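Local coordinates for monoamine oxidase regulatory protein, putative (Archaeoglobus fulgidus, PDB 1Q6W) that adopts the hot dog fold of the MaoC-like dehydratases and is probably a hydratase or dehydratase acting on thioesters, at residues Glu22-Leu27 against Asp80-Ser85. Residues are numbered along the deposited sequence; the frame is centred on the assembly and turned at random.
Sequences EKIEGL and DQVILS
Ile-24 lies over Val-82 and Ile-83 of helix 68-84, where a strand at the edge of the sheet in this subunit packs against the helix. With chi1 at -61°, its CG1 lies beside the backbone N, which leaves CG2 anti to it; CG2 slides alongside Val-82 in the opposing direction, 3.8 Å from Val-82 CB. The other branch runs out extended and meets Ile-83 at roughly a right angle, Ile-24 CD1 lying 3.5 Å from Ile-83 CD1. Val-82 also reaches the strand backbone: Val-82 CG2 rests 3.5 Å from Glu-25 O, near Gly-26, and the closest pair of CA atoms between the two segments is Gly-26 and Val-82, 6.6 Å apart. Replacing Ile-24 by an alanine would probably open a gap under the last helical turn and leave Ile-83 without this partner. On the helix, Ser-85 OG hydrogen-bonds to Gln-81 O (2.8 Å), in the carbonyl plane, as the chain leaves helical geometry. Ile-83 also packs on Val-89, while Asp-80 and Leu-84 lean on Phe-47 of the second subunit. Strand 23-25 and helix 80-84 run at 103° to each other. An antiparallel sheet laid against a long central helix is the hallmark of the hot dog fold.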
ATOM      1  N   GLU A  22     -16.525 -13.480  -9.622  1.00 48.15           N
ATOM      2  CA  GLU A  22     -15.314 -14.154 -10.066  1.00 52.61           C
ATOM      3  C   GLU A  22     -14.234 -13.935  -9.009  1.00 52.67           C
ATOM      4  O   GLU A  22     -14.073 -12.828  -8.486  1.00 50.35           O
ATOM      5  CB  GLU A  22     -14.840 -13.593 -11.401  1.00101.86           C
ATOM      6  CG  GLU A  22     -15.829 -13.768 -12.533  1.00111.33           C
ATOM      7  CD  GLU A  22     -15.233 -13.414 -13.889  1.00116.64           C
ATOM      8  OE1 GLU A  22     -14.329 -14.145 -14.348  1.00121.29           O
ATOM      9  OE2 GLU A  22     -15.663 -12.406 -14.495  1.00122.51           O
ATOM     10  N   LYS A  23     -13.502 -14.993  -8.691  1.00 43.81           N
ATOM     11  CA  LYS A  23     -12.459 -14.905  -7.692  1.00 43.75           C
ATOM     12  C   LYS A  23     -11.101 -15.359  -8.237  1.00 40.22           C
ATOM     13  O   LYS A  23     -11.012 -16.297  -9.019  1.00 40.13           O
ATOM     14  CB  LYS A  23     -12.846 -15.741  -6.452  1.00 61.45           C
ATOM     15  CG  LYS A  23     -11.827 -15.650  -5.321  1.00 65.90           C
ATOM     16  CD  LYS A  23     -12.238 -16.430  -4.083  1.00 70.99           C
ATOM     17  CE  LYS A  23     -13.351 -15.736  -3.318  1.00 75.57           C
ATOM     18  NZ  LYS A  23     -13.631 -16.433  -2.032  1.00 84.40           N
ATOM     19  N   ILE A  24     -10.046 -14.673  -7.814  1.00 49.43           N
ATOM     20  CA  ILE A  24      -8.688 -14.996  -8.228  1.00 48.86           C
ATOM     21  C   ILE A  24      -7.916 -15.505  -7.018  1.00 46.96           C
ATOM     22  O   ILE A  24      -7.918 -14.871  -5.966  1.00 46.10           O
ATOM     23  CB  ILE A  24      -7.964 -13.761  -8.792  1.00 45.96           C
ATOM     24  CG1 ILE A  24      -8.713 -13.239 -10.015  1.00 43.79           C
ATOM     25  CG2 ILE A  24      -6.549 -14.124  -9.182  1.00 44.52           C
ATOM     26  CD1 ILE A  24      -8.230 -11.894 -10.492  1.00 44.17           C
ATOM     27  N   GLU A  25      -7.250 -16.645  -7.177  1.00 43.02           N
ATOM     28  CA  GLU A  25      -6.494 -17.259  -6.097  1.00 42.92           C
ATOM     29  C   GLU A  25      -5.000 -17.080  -6.347  1.00 39.40           C
ATOM     30  O   GLU A  25      -4.454 -17.630  -7.296  1.00 39.39           O
ATOM     31  CB  GLU A  25      -6.838 -18.747  -6.018  1.00104.15           C
ATOM     32  CG  GLU A  25      -6.783 -19.334  -4.623  1.00116.51           C
ATOM     33  CD  GLU A  25      -7.909 -18.837  -3.737  1.00123.03           C
ATOM     34  OE1 GLU A  25      -7.988 -17.615  -3.503  1.00128.43           O
ATOM     35  OE2 GLU A  25      -8.720 -19.668  -3.276  1.00129.52           O
ATOM     36  N   GLY A  26      -4.334 -16.308  -5.500  1.00 35.19           N
ATOM     37  CA  GLY A  26      -2.911 -16.086  -5.667  1.00 30.18           C
ATOM     38  C   GLY A  26      -2.073 -17.240  -5.130  1.00 31.57           C
ATOM     39  O   GLY A  26      -2.544 -18.061  -4.325  1.00 29.82           O
ATOM     40  N   LEU A  27      -0.822 -17.313  -5.578  1.00 41.39           N
ATOM     41  CA  LEU A  27       0.076 -18.374  -5.158  1.00 36.87           C
ATOM     42  C   LEU A  27       0.701 -18.001  -3.812  1.00 34.49           C
ATOM     43  O   LEU A  27       1.285 -16.945  -3.663  1.00 35.70           O
ATOM     44  CB  LEU A  27       1.135 -18.583  -6.259  1.00 35.01           C
ATOM     45  CG  LEU A  27       2.280 -19.611  -6.179  1.00 36.53           C
ATOM     46  CD1 LEU A  27       3.485 -18.990  -5.503  1.00 35.77           C
ATOM     47  CD2 LEU A  27       1.814 -20.879  -5.465  1.00 34.55           C
ATOM     48  N   ASP A  80      -2.191 -10.213  -9.074  1.00 36.49           N
ATOM     49  CA  ASP A  80      -1.955  -9.683 -10.406  1.00 37.31           C
ATOM     50  C   ASP A  80      -1.155 -10.676 -11.248  1.00 37.27           C
ATOM     51  O   ASP A  80      -1.336 -10.770 -12.461  1.00 34.64           O
ATOM     52  CB  ASP A  80      -1.217  -8.353 -10.325  1.00 86.86           C
ATOM     53  CG  ASP A  80      -1.315  -7.559 -11.615  1.00 92.16           C
ATOM     54  OD1 ASP A  80      -2.446  -7.268 -12.059  1.00 92.30           O
ATOM     55  OD2 ASP A  80      -0.263  -7.222 -12.190  1.00 93.87           O
ATOM     56  N   GLN A  81      -0.278 -11.430 -10.595  1.00 45.73           N
ATOM     57  CA  GLN A  81       0.532 -12.420 -11.284  1.00 42.52           C
ATOM     58  C   GLN A  81      -0.351 -13.426 -12.028  1.00 39.27           C
ATOM     59  O   GLN A  81      -0.001 -13.871 -13.114  1.00 40.38           O
ATOM     60  CB  GLN A  81       1.428 -13.137 -10.280  1.00 46.90           C
ATOM     61  CG  GLN A  81       2.671 -13.736 -10.894  1.00 49.17           C
ATOM     62  CD  GLN A  81       3.636 -14.244  -9.843  1.00 50.65           C
ATOM     63  OE1 GLN A  81       3.913 -13.561  -8.863  1.00 51.89           O
ATOM     64  NE2 GLN A  81       4.157 -15.448 -10.044  1.00 53.03           N
ATOM     65  N   VAL A  82      -1.494 -13.775 -11.443  1.00 35.42           N
ATOM     66  CA  VAL A  82      -2.409 -14.712 -12.079  1.00 34.33           C
ATOM     67  C   VAL A  82      -3.088 -14.082 -13.301  1.00 33.35           C
ATOM     68  O   VAL A  82      -3.235 -14.722 -14.347  1.00 34.03           O
ATOM     69  CB  VAL A  82      -3.497 -15.186 -11.108  1.00 29.11           C
ATOM     70  CG1 VAL A  82      -4.512 -16.022 -11.835  1.00 28.37           C
ATOM     71  CG2 VAL A  82      -2.873 -15.996  -9.997  1.00 29.94           C
ATOM     72  N   ILE A  83      -3.504 -12.826 -13.171  1.00 26.52           N
ATOM     73  CA  ILE A  83      -4.150 -12.136 -14.280  1.00 25.72           C
ATOM     74  C   ILE A  83      -3.152 -11.980 -15.417  1.00 24.73           C
ATOM     75  O   ILE A  83      -3.446 -12.275 -16.572  1.00 22.31           O
ATOM     76  CB  ILE A  83      -4.660 -10.752 -13.835  1.00 33.14           C
ATOM     77  CG1 ILE A  83      -5.814 -10.927 -12.845  1.00 34.01           C
ATOM     78  CG2 ILE A  83      -5.115  -9.958 -15.029  1.00 29.58           C
ATOM     79  CD1 ILE A  83      -6.300  -9.624 -12.251  1.00 43.41           C
ATOM     80  N   LEU A  84      -1.957 -11.524 -15.067  1.00 27.81           N
ATOM     81  CA  LEU A  84      -0.864 -11.312 -16.010  1.00 28.16           C
ATOM     82  C   LEU A  84      -0.528 -12.523 -16.871  1.00 31.43           C
ATOM     83  O   LEU A  84      -0.120 -12.376 -18.029  1.00 30.33           O
ATOM     84  CB  LEU A  84       0.387 -10.921 -15.246  1.00 26.57           C
ATOM     85  CG  LEU A  84       0.972  -9.541 -15.482  1.00 27.41           C
ATOM     86  CD1 LEU A  84      -0.117  -8.556 -15.897  1.00 25.48           C
ATOM     87  CD2 LEU A  84       1.679  -9.116 -14.179  1.00 25.63           C
ATOM     88  N   SER A  85      -0.678 -13.724 -16.320  1.00 43.74           N
ATOM     89  CA  SER A  85      -0.353 -14.904 -17.098  1.00 45.80           C
ATOM     90  C   SER A  85      -1.550 -15.581 -17.739  1.00 46.97           C
ATOM     91  O   SER A  85      -1.429 -16.672 -18.280  1.00 49.34           O
ATOM     92  CB  SER A  85       0.430 -15.895 -16.243  1.00 56.34           C
ATOM     93  OG  SER A  85      -0.151 -15.993 -14.970  1.00 55.69           O
TER